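Local coordinates for protein malonyl-CoA decarboxylase (PDB 4KSA) that probably catalyses the decarboxylation of malonyl-CoA, releasing carbon dioxide, with a C-terminal domain related to acetyltransferases, at residues Val308-Trp314 against Leu360-Phe365; Leu353-Leu358 against Arg392-Leu396; Leu315-Arg319 against Leu335-Asp339; Ser240-Ile244 against Thr301-Leu305. All coordinates share one frame; numbering follows the deposited sequence.

Interaction 1 of 4, residues Val308-Trp314 against Leu360-Phe365; sequences VPGFAKW and LAAAYF
F311 lies nearest A361 across the contact, their CA atoms 7.4 Å apart, where the start of helix 311-320 meets the later half of helix 347-367. A type II beta turn from V308 to F311 leads into the first helix. G310 takes its third position with a positive phi of 92°, which suits a residue without a side chain, and also serves as N-cap.

Y364 reaches into this junction and is gripped by three residues. F311 turns its ring edge toward the tyrosine face in an offset edge-to-face pair, planes at 60°, and lays its own CA over that face. W314 comes alongside from the next turn: Y364 CB sits over the indole six-membered ring, 4.0 Å from its centroid. With CG anti to the backbone N (chi1 172°), the tyrosine ring is sent out from its helix, under the F311 edge and alongside the indole. V308 CG1 closes its edge, 3.4 Å from Y364 CE2, and also touches F365 CZ. Small A361 lets F311 CE1 come to 3.5 Å from A361 CA.

The tyrosine hydroxyl makes a weak hydrogen bond to D377. Strand 411-416 continues the apolar layer through V412, which touches V308 and F365, while S407 of helix 401-407 packs on V308 and F311.

Interaction 2 of 4, residues Leu353-Leu358 against Arg392-Leu396; sequences LKPIVL and RLNFL
F395 lays its ring flat on the backbone of helix 347-367 at K354. The tight part of the contact is this ring: K354 CA stands over its centre, 3.7 Å from the centroid and 12° off the normal, a CH-pi contact in which a polarised backbone C-H points into the pi cloud. V357 closes the ring edge, its CB near the ring plane and 3.9 Å from F395 CE1. L353 CB separately touches F395 CZ, at 3.9 Å. Because F395 CG is anti to the backbone N (chi1 -173°), the ring is carried away from the strand end and onto the helix. A flat, wholly apolar group suits a surface made of backbone and short aliphatic branches. Were F395 replaced by alanine, K354 CA would probably lose its cover, and V357 and L353 the ring they pack against.

The second apolar patch is smaller. L358 CD2 wedges between L393 CB, at 3.8 Å, and F395 CB, while L393 CD1 rests against the carbonyl oxygen L358 O.

The solvent side belongs to K354. Its methylenes cross the CB end of the ring at a slant, K354 CB and CG near F395 CG; the chain then bends at chi3 and brings CE to 3.8 Å from F395 CB. A lysine suits this border, since its methylenes can pack while its ammonium group lies beyond them.

No hydrogen bond joins the two segments. L393 carries the packing onward to A361 and F365 of the same helix and to V412 of strand 411-416, the sheet neighbour of edge strand 389-394, whereas L353 meets L338 and W343 of the preceding loop.

Interaction 3 of 4, residues Leu315-Arg319 against Leu335-Asp339; sequences LKRER and LEALD
R319 and L335 are the closest backbone positions, their CA atoms 8.8 Å apart, so the contact between helix 311-320 and the turn following helix 329-335 is made chiefly by side chains.

The long arm of R319 bends at chi2 and chi3, laying its CD against L335 CD2 at 3.6 Å before the guanidinium turns to D339. That group grips the carboxylate end-on with two nitrogens, both directed at one oxygen: R319 NH1 lies 2.7 Å and R319 NH2 2.9 Å from D339 OD2. Both come from the syn side, and the two planar groups are only 14° from coplanar. The bonds are somewhat bent, at 147° and 134°, as expected when one acceptor is shared. L335 O lies over one guanidinium face.

An end-on salt bridge over a leucine layer thus joins helix to turn within the C-terminal domain, a member of the acetyltransferase clan. A lysine in place of R319 would probably lose the paired grip on D339 OD2, having a single nitrogen to offer, and leave the aspartate freer to turn.

Beneath the salt bridge, L315 CD2 meets L338 CD1 at 3.8 Å, the two leucines crossing at about a right angle. Branched aliphatic ends suit this buried layer, which helix 347-367 backs with L360 against L315, I356 against L335 and L353 against L338.

Interaction 4 of 4, residues Ser240-Ile244 against Thr301-Leu305; sequences SPAAI and TFVTL
L305 and I244 make an apolar contact: I244 CG2 lies 3.4 Å from L305 CD1, their side chains crossing at about a right angle. The same leucine methyl also approaches the backbone, 3.6 Å from A243 C, and the ring carbon P241 CG is 4.3 Å from it. A long, branched leucine suits this place because it can cover several residues of a loop that has no regular structure. Two residues earlier, within the strand, V303 CG1 rests 3.6 Å from both S240 CB and S240 OG. V303 CG1 sits between the backbone N and the carbonyl carbon (chi1 71°), the branch that faces the serine. Serine, small and with an apolar CB, can tolerate that methyl.

The two segments run in roughly the same direction, 22° apart end to end, yet no hydrogen bond links them. In the next shell, strand 301-304 is held in the sheet between strands 262-270 and 411-416. N413 of strand 411-416 donates through its ND2 to both P241 O and T304 O, bridging loop and strand, and R392 of strand 389-394 adds weak bonds to S240 O and P241 O.

Apolar contact thus fits the loop against the strand, while N413 supplies the clear directional bonds; the fit itself probably rests more on shape than on charge.

In the fold
All four contacts fall in the malonyl-CoA decarboxylase C-terminal domain. Interaction 4 comes first along the chain and closes before interaction 1 opens; interaction 3 is nested within the loop of interaction 1, and interactions 1 and 2 interleave. Helix 347-367 serves both 1 and 2, and helix 311-320 both 1 and 3. Interaction 1 lies about 11 Å, centre to centre, from both 2 and 3, with F311 touching V357 and L360 touching L335; 2 and 3, about 14 Å apart, meet through V357 and L338. Interaction 4, about 16 Å from 2, joins it through R392 and N394. The contacts thus tie the helices to the mixed sheet, at outermost strand 389-394 in interaction 2 and inner strand 301-304 in interaction 4.

Interaction 1 of 4, residues Val308-Trp314 against Leu360-Phe365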
# COMPACT_ATOMS: atom_id res chain seq x y z
N VAL A 308 12.32 -38.21 9.14
CA VAL A 308 12.42 -38.59 10.54
C VAL A 308 13.89 -38.63 10.87
O VAL A 308 14.43 -39.68 11.18
CB VAL A 308 11.80 -39.98 10.80
CG1 VAL A 308 11.75 -40.25 12.30
CG2 VAL A 308 10.42 -40.07 10.16
N PRO A 309 14.55 -37.47 10.80
CA PRO A 309 15.98 -37.42 11.11
C PRO A 309 16.17 -37.86 12.55
O PRO A 309 15.37 -37.52 13.41
CB PRO A 309 16.32 -35.95 10.87
CG PRO A 309 15.09 -35.26 11.36
CD PRO A 309 13.99 -36.10 10.74
N GLY A 310 17.19 -38.65 12.81
CA GLY A 310 17.38 -39.06 14.18
C GLY A 310 16.72 -40.37 14.54
O GLY A 310 16.85 -40.82 15.69
N PHE A 311 15.99 -40.99 13.60
CA PHE A 311 15.38 -42.29 13.86
C PHE A 311 16.52 -43.30 13.78
O PHE A 311 16.67 -44.14 14.66
CB PHE A 311 14.32 -42.66 12.83
CG PHE A 311 13.79 -44.08 12.97
CD1 PHE A 311 13.14 -44.49 14.12
CD2 PHE A 311 13.97 -45.01 11.94
CE1 PHE A 311 12.67 -45.81 14.26
CE2 PHE A 311 13.50 -46.32 12.06
CZ PHE A 311 12.85 -46.72 13.22
N ALA A 312 17.32 -43.18 12.73
CA ALA A 312 18.46 -44.07 12.54
C ALA A 312 19.38 -44.04 13.76
O ALA A 312 19.77 -45.08 14.29
CB ALA A 312 19.23 -43.67 11.30
N LYS A 313 19.72 -42.83 14.20
CA LYS A 313 20.60 -42.67 15.34
C LYS A 313 20.00 -43.35 16.56
O LYS A 313 20.69 -44.04 17.31
CB LYS A 313 20.82 -41.18 15.64
CG LYS A 313 21.23 -40.33 14.42
CD LYS A 313 21.93 -39.03 14.87
CE LYS A 313 22.13 -38.03 13.72
NZ LYS A 313 20.91 -37.21 13.42
N TRP A 314 18.70 -43.15 16.76
CA TRP A 314 18.01 -43.74 17.89
C TRP A 314 18.03 -45.26 17.83
O TRP A 314 18.30 -45.91 18.84
CB TRP A 314 16.57 -43.26 17.94
CG TRP A 314 15.77 -43.90 19.03
CD1 TRP A 314 15.76 -43.56 20.35
CD2 TRP A 314 14.85 -44.99 18.89
NE1 TRP A 314 14.90 -44.38 21.05
CE2 TRP A 314 14.33 -45.27 20.18
CE3 TRP A 314 14.43 -45.78 17.81
CZ2 TRP A 314 13.39 -46.28 20.41
CZ3 TRP A 314 13.50 -46.79 18.04
CH2 TRP A 314 13.00 -47.03 19.34
N LEU A 360 8.99 -50.31 15.65
CA LEU A 360 10.01 -49.67 16.46
C LEU A 360 9.81 -48.16 16.32
O LEU A 360 9.93 -47.40 17.30
CB LEU A 360 11.40 -50.06 15.96
CG LEU A 360 11.86 -51.45 16.35
CD1 LEU A 360 13.18 -51.78 15.67
CD2 LEU A 360 12.00 -51.51 17.87
N ALA A 361 9.50 -47.73 15.10
CA ALA A 361 9.27 -46.32 14.83
C ALA A 361 8.17 -45.80 15.75
O ALA A 361 8.28 -44.71 16.30
CB ALA A 361 8.88 -46.13 13.39
N ALA A 362 7.11 -46.58 15.92
CA ALA A 362 6.00 -46.17 16.77
C ALA A 362 6.44 -45.91 18.22
O ALA A 362 6.00 -44.94 18.84
CB ALA A 362 4.91 -47.23 16.74
N ALA A 363 7.29 -46.76 18.77
CA ALA A 363 7.75 -46.55 20.14
C ALA A 363 8.62 -45.30 20.13
O ALA A 363 8.61 -44.51 21.07
CB ALA A 363 8.53 -47.75 20.63
N TYR A 364 9.38 -45.13 19.05
CA TYR A 364 10.24 -43.96 18.90
C TYR A 364 9.36 -42.71 19.03
O TYR A 364 9.47 -41.93 19.97
CB TYR A 364 10.91 -44.00 17.52
CG TYR A 364 11.67 -42.75 17.16
CD1 TYR A 364 12.72 -42.31 17.95
CD2 TYR A 364 11.35 -42.03 16.01
CE1 TYR A 364 13.46 -41.17 17.60
CE2 TYR A 364 12.08 -40.89 15.65
CZ TYR A 364 13.13 -40.47 16.45
OH TYR A 364 13.87 -39.37 16.09
N PHE A 365 8.45 -42.56 18.08
CA PHE A 365 7.55 -41.43 18.07
C PHE A 365 6.69 -41.29 19.31
O PHE A 365 6.62 -40.20 19.88
CB PHE A 365 6.64 -41.53 16.85
CG PHE A 365 7.31 -41.16 15.57
CD1 PHE A 365 7.16 -41.95 14.44
CD2 PHE A 365 8.04 -39.98 15.47
CE1 PHE A 365 7.73 -41.57 13.23
CE2 PHE A 365 8.61 -39.59 14.27
CZ PHE A 365 8.46 -40.38 13.14

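Interaction 2 of 4, residues Leu353-Leu358 against Arg392-Leu396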
# COMPACT_ATOMS: atom_id res chain seq x y z
N LEU A 353 11.27 -56.64 6.84
CA LEU A 353 11.66 -55.55 7.74
C LEU A 353 10.50 -54.64 8.14
O LEU A 353 10.35 -54.30 9.32
CB LEU A 353 12.74 -54.69 7.08
CG LEU A 353 14.19 -55.12 7.24
CD1 LEU A 353 15.05 -54.29 6.30
CD2 LEU A 353 14.62 -54.92 8.69
N LYS A 354 9.71 -54.23 7.15
CA LYS A 354 8.58 -53.32 7.36
C LYS A 354 7.81 -53.49 8.67
O LYS A 354 7.54 -52.52 9.36
CB LYS A 354 7.60 -53.40 6.18
CG LYS A 354 6.36 -52.56 6.38
CD LYS A 354 5.34 -52.69 5.26
CE LYS A 354 5.55 -51.67 4.16
NZ LYS A 354 4.36 -51.59 3.26
N PRO A 355 7.44 -54.73 9.04
CA PRO A 355 6.71 -54.89 10.30
C PRO A 355 7.54 -54.56 11.54
O PRO A 355 7.06 -53.86 12.44
CB PRO A 355 6.28 -56.35 10.27
CG PRO A 355 7.42 -56.99 9.52
CD PRO A 355 7.63 -56.03 8.38
N ILE A 356 8.77 -55.05 11.60
CA ILE A 356 9.59 -54.77 12.77
C ILE A 356 9.96 -53.29 12.87
O ILE A 356 9.86 -52.69 13.94
CB ILE A 356 10.89 -55.66 12.81
CG1 ILE A 356 11.76 -55.27 14.02
CG2 ILE A 356 11.70 -55.49 11.52
CD1 ILE A 356 11.01 -55.20 15.36
N VAL A 357 10.37 -52.68 11.76
CA VAL A 357 10.75 -51.28 11.78
C VAL A 357 9.58 -50.37 12.15
O VAL A 357 9.65 -49.64 13.14
CB VAL A 357 11.34 -50.83 10.43
CG1 VAL A 357 11.39 -49.33 10.35
CG2 VAL A 357 12.74 -51.37 10.30
N LEU A 358 8.50 -50.42 11.38
CA LEU A 358 7.34 -49.58 11.67
C LEU A 358 6.93 -49.67 13.13
O LEU A 358 6.46 -48.69 13.71
CB LEU A 358 6.15 -49.99 10.80
CG LEU A 358 6.33 -49.75 9.31
CD1 LEU A 358 5.08 -50.17 8.57
CD2 LEU A 358 6.63 -48.29 9.07
N ARG A 392 0.45 -41.34 9.69
CA ARG A 392 0.88 -42.56 9.03
C ARG A 392 2.38 -42.68 8.90
O ARG A 392 3.06 -41.69 8.69
CB ARG A 392 0.23 -42.68 7.65
CG ARG A 392 1.17 -43.23 6.57
CD ARG A 392 0.42 -44.02 5.52
NE ARG A 392 -0.75 -43.31 5.03
CZ ARG A 392 -0.76 -42.50 3.97
NH1 ARG A 392 -1.90 -41.90 3.62
NH2 ARG A 392 0.34 -42.32 3.26
N LEU A 393 2.89 -43.91 9.01
CA LEU A 393 4.32 -44.17 8.89
C LEU A 393 4.57 -44.73 7.50
O LEU A 393 3.98 -45.73 7.13
CB LEU A 393 4.75 -45.16 9.97
CG LEU A 393 4.30 -44.82 11.39
CD1 LEU A 393 4.88 -45.82 12.38
CD2 LEU A 393 4.75 -43.42 11.75
N ASN A 394 5.45 -44.10 6.73
CA ASN A 394 5.70 -44.55 5.38
C ASN A 394 7.00 -45.31 5.20
O ASN A 394 8.02 -44.71 4.85
CB ASN A 394 5.68 -43.36 4.42
CG ASN A 394 4.37 -42.63 4.43
OD1 ASN A 394 3.32 -43.20 4.12
ND2 ASN A 394 4.40 -41.36 4.80
N PHE A 395 6.95 -46.62 5.41
CA PHE A 395 8.14 -47.44 5.24
C PHE A 395 8.70 -47.22 3.83
O PHE A 395 7.94 -47.20 2.86
CB PHE A 395 7.80 -48.93 5.43
CG PHE A 395 9.01 -49.83 5.45
CD1 PHE A 395 9.83 -49.89 6.58
CD2 PHE A 395 9.36 -50.56 4.33
CE1 PHE A 395 10.98 -50.67 6.58
CE2 PHE A 395 10.52 -51.34 4.32
CZ PHE A 395 11.33 -51.40 5.45
N LEU A 396 10.01 -47.05 3.73
CA LEU A 396 10.67 -46.84 2.45
C LEU A 396 10.08 -45.71 1.60
O LEU A 396 9.92 -45.86 0.39
CB LEU A 396 10.68 -48.14 1.65
CG LEU A 396 11.73 -49.15 2.11
CD1 LEU A 396 11.66 -50.45 1.31
CD2 LEU A 396 13.10 -48.51 1.95

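Interaction 3 of 4, residues Leu315-Arg319 against Leu335-Asp339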
# COMPACT_ATOMS: atom_id res chain seq x y z
N LEU A 315 17.73 -45.82 16.66
CA LEU A 315 17.69 -47.27 16.45
C LEU A 315 19.03 -47.90 16.76
O LEU A 315 19.09 -48.99 17.32
CB LEU A 315 17.30 -47.59 15.00
CG LEU A 315 17.06 -49.07 14.68
CD1 LEU A 315 15.95 -49.61 15.57
CD2 LEU A 315 16.68 -49.24 13.20
N LYS A 316 20.10 -47.20 16.37
CA LYS A 316 21.48 -47.62 16.61
C LYS A 316 21.65 -47.80 18.11
O LYS A 316 22.06 -48.86 18.58
CB LYS A 316 22.43 -46.53 16.11
CG LYS A 316 23.83 -46.58 16.68
CD LYS A 316 24.65 -47.72 16.10
CE LYS A 316 26.11 -47.61 16.54
NZ LYS A 316 26.90 -48.85 16.27
N ARG A 317 21.34 -46.75 18.85
CA ARG A 317 21.45 -46.75 20.30
C ARG A 317 20.63 -47.89 20.92
O ARG A 317 21.03 -48.47 21.92
CB ARG A 317 20.96 -45.41 20.83
CG ARG A 317 21.10 -45.19 22.32
CD ARG A 317 20.43 -43.87 22.70
NE ARG A 317 20.68 -42.85 21.67
CZ ARG A 317 19.76 -41.97 21.25
NH1 ARG A 317 18.54 -41.98 21.77
NH2 ARG A 317 20.07 -41.11 20.29
N GLU A 318 19.49 -48.19 20.32
CA GLU A 318 18.62 -49.23 20.84
C GLU A 318 19.21 -50.62 20.61
O GLU A 318 19.01 -51.54 21.40
CB GLU A 318 17.24 -49.13 20.18
CG GLU A 318 16.12 -49.75 20.99
CD GLU A 318 16.05 -49.20 22.39
OE1 GLU A 318 16.19 -47.97 22.55
OE2 GLU A 318 15.84 -49.99 23.34
N ARG A 319 19.92 -50.76 19.50
CA ARG A 319 20.54 -52.03 19.17
C ARG A 319 21.75 -52.24 20.05
O ARG A 319 21.85 -53.25 20.76
CB ARG A 319 20.93 -52.06 17.69
CG ARG A 319 19.74 -52.19 16.75
CD ARG A 319 20.04 -53.13 15.60
NE ARG A 319 20.57 -52.46 14.42
CZ ARG A 319 21.16 -53.08 13.41
NH1 ARG A 319 21.61 -52.39 12.37
NH2 ARG A 319 21.33 -54.40 13.45
N LEU A 335 16.71 -57.20 12.05
CA LEU A 335 17.32 -55.89 11.89
C LEU A 335 18.67 -55.94 11.18
O LEU A 335 19.01 -55.01 10.45
CB LEU A 335 17.49 -55.25 13.27
CG LEU A 335 16.65 -54.03 13.64
CD1 LEU A 335 15.27 -54.06 12.98
CD2 LEU A 335 16.53 -54.01 15.15
N GLU A 336 19.42 -57.02 11.39
CA GLU A 336 20.74 -57.17 10.76
C GLU A 336 20.66 -56.93 9.26
O GLU A 336 21.68 -56.68 8.60
CB GLU A 336 21.31 -58.57 11.02
CG GLU A 336 21.59 -58.89 12.48
CD GLU A 336 22.28 -60.24 12.65
OE1 GLU A 336 21.68 -61.27 12.28
OE2 GLU A 336 23.42 -60.26 13.16
N ALA A 337 19.45 -57.00 8.73
CA ALA A 337 19.21 -56.78 7.31
C ALA A 337 19.53 -55.33 6.95
O ALA A 337 20.08 -55.05 5.88
CB ALA A 337 17.76 -57.11 6.97
N LEU A 338 19.17 -54.42 7.84
CA LEU A 338 19.41 -53.00 7.62
C LEU A 338 20.89 -52.70 7.38
O LEU A 338 21.23 -51.68 6.80
CB LEU A 338 18.91 -52.20 8.82
CG LEU A 338 17.39 -52.25 9.00
CD1 LEU A 338 17.00 -51.66 10.35
CD2 LEU A 338 16.73 -51.50 7.86
N ASP A 339 21.75 -53.61 7.82
CA ASP A 339 23.19 -53.44 7.66
C ASP A 339 23.74 -54.06 6.37
O ASP A 339 24.71 -54.82 6.41
CB ASP A 339 23.92 -54.05 8.86
CG ASP A 339 23.48 -53.45 10.18
OD1 ASP A 339 23.56 -52.21 10.32
OD2 ASP A 339 23.07 -54.21 11.09

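Interaction 4 of 4, residues Ser240-Ile244 against Thr301-Leu305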
# COMPACT_ATOMS: atom_id res chain seq x y z
N SER A 240 -2.80 -38.09 -0.30
CA SER A 240 -1.72 -37.89 0.66
C SER A 240 -0.60 -38.93 0.44
O SER A 240 -0.65 -40.02 1.00
CB SER A 240 -2.27 -38.05 2.08
OG SER A 240 -3.51 -37.37 2.20
N PRO A 241 0.43 -38.61 -0.36
CA PRO A 241 1.53 -39.54 -0.64
C PRO A 241 2.28 -40.22 0.51
O PRO A 241 2.15 -39.88 1.69
CB PRO A 241 2.48 -38.72 -1.51
CG PRO A 241 2.27 -37.34 -0.99
CD PRO A 241 0.77 -37.26 -0.86
N ALA A 242 3.07 -41.21 0.13
CA ALA A 242 3.84 -41.96 1.10
C ALA A 242 5.31 -41.97 0.68
O ALA A 242 6.16 -42.47 1.40
CB ALA A 242 3.30 -43.38 1.20
N ALA A 243 5.60 -41.41 -0.49
CA ALA A 243 6.97 -41.36 -0.97
C ALA A 243 7.22 -40.04 -1.71
O ALA A 243 6.36 -39.59 -2.47
CB ALA A 243 7.26 -42.55 -1.88
N ILE A 244 8.39 -39.44 -1.49
CA ILE A 244 8.73 -38.17 -2.13
C ILE A 244 9.13 -38.27 -3.59
O ILE A 244 8.76 -37.41 -4.39
CB ILE A 244 9.89 -37.42 -1.38
CG1 ILE A 244 10.79 -38.42 -0.65
CG2 ILE A 244 9.32 -36.36 -0.44
CD1 ILE A 244 11.64 -39.26 -1.57
N THR A 301 -8.02 -31.86 2.53
CA THR A 301 -7.03 -32.50 3.39
C THR A 301 -5.67 -31.79 3.44
O THR A 301 -5.08 -31.46 2.40
CB THR A 301 -6.80 -33.98 2.99
OG1 THR A 301 -6.21 -34.03 1.68
CG2 THR A 301 -8.14 -34.74 2.97
N PHE A 302 -5.20 -31.56 4.66
CA PHE A 302 -3.91 -30.90 4.87
C PHE A 302 -2.96 -31.85 5.59
O PHE A 302 -3.07 -32.08 6.80
CB PHE A 302 -4.14 -29.60 5.64
CG PHE A 302 -4.99 -28.62 4.89
CD1 PHE A 302 -6.34 -28.49 5.17
CD2 PHE A 302 -4.45 -27.89 3.83
CE1 PHE A 302 -7.15 -27.64 4.42
CE2 PHE A 302 -5.25 -27.03 3.07
CZ PHE A 302 -6.61 -26.91 3.37
N VAL A 303 -2.03 -32.39 4.82
CA VAL A 303 -1.09 -33.38 5.31
C VAL A 303 0.35 -33.10 4.89
O VAL A 303 0.59 -32.43 3.90
CB VAL A 303 -1.46 -34.77 4.75
CG1 VAL A 303 -1.15 -34.81 3.24
CG2 VAL A 303 -0.71 -35.84 5.48
N THR A 304 1.32 -33.64 5.63
CA THR A 304 2.72 -33.44 5.27
C THR A 304 3.34 -34.75 4.79
O THR A 304 2.69 -35.78 4.77
CB THR A 304 3.56 -32.95 6.46
OG1 THR A 304 3.81 -34.04 7.35
CG2 THR A 304 2.82 -31.86 7.22
N LEU A 305 4.60 -34.69 4.39
CA LEU A 305 5.36 -35.86 3.97
C LEU A 305 6.74 -35.56 4.54
O LEU A 305 7.68 -35.22 3.82
CB LEU A 305 5.45 -36.00 2.45
CG LEU A 305 5.55 -37.45 1.94
CD1 LEU A 305 6.24 -37.48 0.59
CD2 LEU A 305 6.33 -38.31 2.91